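Local coordinates for protein adhesin competence repressor (Streptococcus pyogenes serotype M3, PDB 5JLU) that regulates transcription in response to zinc, as a metal-sensing, DNA-binding repressor of the MarR family, at residues Ala74-Gly86 with Val95-Ile107. Numbering follows the deposited sequence.
Sequences AIKSLVKQDMLAG and VTYFELTELAKPI
Phe98 carries its ring between two methyl groups: Ile75 CG2 lies over one face, 3.8 Å from the ring centroid in a CH-pi contact, and Thr96 CG2 covers the opposite face toward the rim. With chi1 -70°, Ile75 turns CG1 beside its backbone N and leaves CG2 anti to it, and the two branches span the ring, CG2 near CZ and CD1 3.8 Å from Phe98 CD2. Gly86, paired with Phe98, has no side chain, which lets the ring settle close against its CA, 3.6 Å from Phe98 CD1. Ala85 and Glu99 form the hydrogen-bonded antiparallel pair, Ala85 N to Glu99 O at 2.9 Å and Glu99 N to Ala85 O at 3.0 Å.

Where the helix ends, Asp82 takes positive phi as C-prime residue of a Schellman motif. The turn's carbonyls then meet Thr101, whose OG1 stands between its own N and carbonyl carbon (chi1 63°) and donates to Asp82 O at 2.7 Å, while its N donates almost straight to Met83 O. Ala104, small enough to fit closely against Met83, sets CB 3.7 Å from Met83 CG, and the Leu103 methyl CD2 packs against the turn at Asp82.

This is the beta wing of a MarR-type winged helix-turn-helix: helix 68-80 leads into the hairpin of strands 84-88 and 96-100, strand 55-56 flanks the latter, and Leu84 and Leu100 both pack on Leu50 of helix 41-52; past strand 96-100 the chain enters helix 105-127.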
# COMPACT_ATOMS: atom_id res chain seq x y z
N ALA A 74 15.57 8.12 -0.03
CA ALA A 74 15.63 6.73 0.40
C ALA A 74 17.06 6.19 0.45
O ALA A 74 17.43 5.51 1.41
CB ALA A 74 14.83 5.84 -0.53
N ILE A 75 17.87 6.55 -0.53
CA ILE A 75 19.28 6.18 -0.51
C ILE A 75 20.10 6.85 0.62
O ILE A 75 20.92 6.17 1.28
CB ILE A 75 19.95 6.38 -1.85
CG1 ILE A 75 19.43 5.35 -2.88
CG2 ILE A 75 21.46 6.23 -1.72
CD1 ILE A 75 19.88 5.62 -4.28
N LYS A 76 19.89 8.13 0.89
CA LYS A 76 20.58 8.73 2.05
C LYS A 76 20.29 7.99 3.37
O LYS A 76 21.20 7.66 4.17
CB LYS A 76 20.22 10.18 2.16
CG LYS A 76 21.05 11.06 1.24
CD LYS A 76 20.56 12.52 1.28
CE LYS A 76 21.29 13.24 0.11
NZ LYS A 76 20.77 14.64 -0.06
N SER A 77 19.03 7.69 3.60
CA SER A 77 18.67 6.95 4.83
C SER A 77 19.27 5.55 4.83
O SER A 77 19.72 5.04 5.84
CB SER A 77 17.12 6.92 4.95
OG SER A 77 16.68 5.93 5.80
N LEU A 78 19.33 4.90 3.68
CA LEU A 78 19.98 3.60 3.58
C LEU A 78 21.51 3.63 3.85
O LEU A 78 22.07 2.77 4.56
CB LEU A 78 19.70 2.98 2.20
CG LEU A 78 18.24 2.46 2.03
CD1 LEU A 78 18.00 2.01 0.63
CD2 LEU A 78 18.04 1.30 2.97
N VAL A 79 22.19 4.59 3.24
CA VAL A 79 23.60 4.79 3.50
C VAL A 79 23.77 5.06 5.02
O VAL A 79 24.65 4.46 5.65
CB VAL A 79 24.15 5.94 2.70
CG1 VAL A 79 25.59 6.32 3.18
CG2 VAL A 79 24.15 5.63 1.19
N LYS A 80 22.93 5.91 5.60
CA LYS A 80 22.99 6.19 7.05
C LYS A 80 22.88 4.92 7.89
O LYS A 80 23.58 4.79 8.87
CB LYS A 80 21.94 7.23 7.51
CG LYS A 80 21.90 7.45 9.06
CD LYS A 80 20.55 7.96 9.60
CE LYS A 80 20.39 7.72 11.12
NZ LYS A 80 19.08 7.11 11.49
N GLN A 81 22.08 3.95 7.46
CA GLN A 81 21.94 2.66 8.16
C GLN A 81 22.92 1.60 7.72
O GLN A 81 22.70 0.41 7.99
CB GLN A 81 20.50 2.16 8.01
CG GLN A 81 19.50 3.21 8.55
CD GLN A 81 18.04 2.74 8.34
OE1 GLN A 81 17.54 1.88 9.06
NE2 GLN A 81 17.37 3.28 7.34
N ASP A 82 23.98 2.00 7.03
CA ASP A 82 25.02 1.08 6.60
C ASP A 82 24.48 -0.02 5.68
O ASP A 82 24.95 -1.17 5.71
CB ASP A 82 25.69 0.47 7.83
CG ASP A 82 26.40 1.52 8.69
OD1 ASP A 82 27.15 2.38 8.15
OD2 ASP A 82 26.20 1.49 9.92
N MET A 83 23.52 0.33 4.84
CA MET A 83 22.86 -0.66 3.97
C MET A 83 23.43 -0.63 2.55
O MET A 83 23.41 -1.62 1.86
CB MET A 83 21.35 -0.38 4.00
CG MET A 83 20.51 -1.59 4.21
SD MET A 83 20.82 -2.39 5.77
CE MET A 83 19.30 -1.95 6.58
N LEU A 84 23.90 0.52 2.10
CA LEU A 84 24.40 0.76 0.73
C LEU A 84 25.67 1.51 0.79
O LEU A 84 25.86 2.29 1.70
CB LEU A 84 23.46 1.71 -0.10
CG LEU A 84 22.11 1.19 -0.56
CD1 LEU A 84 21.29 2.12 -1.40
CD2 LEU A 84 22.30 -0.12 -1.27
N ALA A 85 26.48 1.36 -0.24
CA ALA A 85 27.66 2.16 -0.43
C ALA A 85 27.68 2.56 -1.90
O ALA A 85 27.29 1.80 -2.79
CB ALA A 85 28.91 1.37 -0.08
N GLY A 86 28.06 3.82 -2.10
CA GLY A 86 28.13 4.43 -3.40
C GLY A 86 29.59 4.43 -3.84
O GLY A 86 30.50 4.61 -3.02
N VAL A 95 28.50 10.14 -12.39
CA VAL A 95 27.63 8.98 -12.23
C VAL A 95 28.02 8.26 -10.98
O VAL A 95 29.18 7.94 -10.77
CB VAL A 95 27.71 8.03 -13.47
CG1 VAL A 95 26.87 6.79 -13.30
CG2 VAL A 95 27.23 8.76 -14.73
N THR A 96 27.04 8.02 -10.12
CA THR A 96 27.26 7.19 -8.95
C THR A 96 26.40 5.93 -9.02
O THR A 96 25.16 6.03 -9.21
CB THR A 96 26.90 7.90 -7.65
OG1 THR A 96 27.61 9.10 -7.59
CG2 THR A 96 27.29 7.06 -6.44
N TYR A 97 27.04 4.81 -8.75
CA TYR A 97 26.44 3.48 -8.66
C TYR A 97 26.37 3.06 -7.19
O TYR A 97 27.34 3.24 -6.42
CB TYR A 97 27.30 2.47 -9.37
CG TYR A 97 27.26 2.64 -10.85
CD1 TYR A 97 26.07 2.45 -11.58
CD2 TYR A 97 28.39 3.06 -11.55
CE1 TYR A 97 26.03 2.66 -12.97
CE2 TYR A 97 28.35 3.25 -12.94
CZ TYR A 97 27.19 3.06 -13.63
OH TYR A 97 27.22 3.29 -14.98
N PHE A 98 25.25 2.46 -6.84
CA PHE A 98 25.03 1.95 -5.53
C PHE A 98 25.06 0.46 -5.51
O PHE A 98 24.73 -0.24 -6.49
CB PHE A 98 23.74 2.54 -4.97
CG PHE A 98 23.87 4.01 -4.67
CD1 PHE A 98 24.57 4.44 -3.56
CD2 PHE A 98 23.38 4.94 -5.53
CE1 PHE A 98 24.74 5.79 -3.28
CE2 PHE A 98 23.56 6.29 -5.27
CZ PHE A 98 24.20 6.71 -4.16
N GLU A 99 25.58 -0.04 -4.42
CA GLU A 99 25.49 -1.45 -4.15
C GLU A 99 25.37 -1.76 -2.68
O GLU A 99 25.67 -0.95 -1.80
CB GLU A 99 26.69 -2.16 -4.76
CG GLU A 99 27.98 -1.96 -4.03
CD GLU A 99 29.20 -2.37 -4.87
OE1 GLU A 99 30.29 -2.25 -4.29
OE2 GLU A 99 29.07 -2.80 -6.07
N LEU A 100 24.92 -2.97 -2.45
CA LEU A 100 24.58 -3.43 -1.13
C LEU A 100 25.86 -3.66 -0.30
O LEU A 100 26.85 -4.17 -0.83
CB LEU A 100 23.81 -4.76 -1.29
CG LEU A 100 22.26 -4.73 -1.33
CD1 LEU A 100 21.74 -3.91 -2.48
CD2 LEU A 100 21.75 -6.15 -1.38
N THR A 101 25.81 -3.33 0.97
CA THR A 101 26.85 -3.73 1.87
C THR A 101 26.48 -5.13 2.36
O THR A 101 25.35 -5.56 2.19
CB THR A 101 26.89 -2.84 3.07
OG1 THR A 101 25.65 -2.97 3.80
CG2 THR A 101 27.18 -1.36 2.65
N GLU A 102 27.44 -5.81 2.97
CA GLU A 102 27.25 -7.17 3.49
C GLU A 102 26.08 -7.29 4.39
O GLU A 102 25.32 -8.26 4.32
CB GLU A 102 28.50 -7.67 4.29
CG GLU A 102 28.80 -9.14 4.00
CD GLU A 102 28.88 -9.44 2.50
OE1 GLU A 102 29.45 -8.62 1.73
OE2 GLU A 102 28.33 -10.50 2.08
N LEU A 103 25.96 -6.31 5.29
CA LEU A 103 24.83 -6.23 6.22
C LEU A 103 23.40 -6.18 5.55
O LEU A 103 22.38 -6.54 6.18
CB LEU A 103 25.03 -4.97 7.07
CG LEU A 103 23.98 -4.57 8.10
CD1 LEU A 103 24.07 -5.54 9.26
CD2 LEU A 103 24.18 -3.13 8.56
N ALA A 104 23.33 -5.67 4.32
CA ALA A 104 22.01 -5.51 3.61
C ALA A 104 21.56 -6.80 2.98
O ALA A 104 20.37 -7.01 2.78
CB ALA A 104 22.13 -4.47 2.54
N LYS A 105 22.51 -7.66 2.63
CA LYS A 105 22.24 -8.83 1.80
C LYS A 105 21.23 -9.81 2.37
O LYS A 105 20.33 -10.19 1.66
CB LYS A 105 23.53 -9.55 1.39
CG LYS A 105 24.27 -8.77 0.32
CD LYS A 105 25.67 -9.28 -0.00
CE LYS A 105 26.48 -8.19 -0.70
NZ LYS A 105 27.29 -8.70 -1.84
N PRO A 106 21.36 -10.18 3.66
CA PRO A 106 20.29 -10.98 4.28
C PRO A 106 18.96 -10.27 4.33
O PRO A 106 17.96 -10.93 4.24
CB PRO A 106 20.78 -11.20 5.73
CG PRO A 106 22.10 -10.48 5.86
CD PRO A 106 22.60 -10.23 4.46
N ILE A 107 18.96 -8.94 4.48
CA ILE A 107 17.72 -8.17 4.55
C ILE A 107 17.02 -8.19 3.21
O ILE A 107 15.86 -8.51 3.12
CB ILE A 107 17.96 -6.73 5.02
CG1 ILE A 107 18.86 -6.68 6.28
CG2 ILE A 107 16.63 -6.06 5.33
CD1 ILE A 107 18.41 -7.58 7.42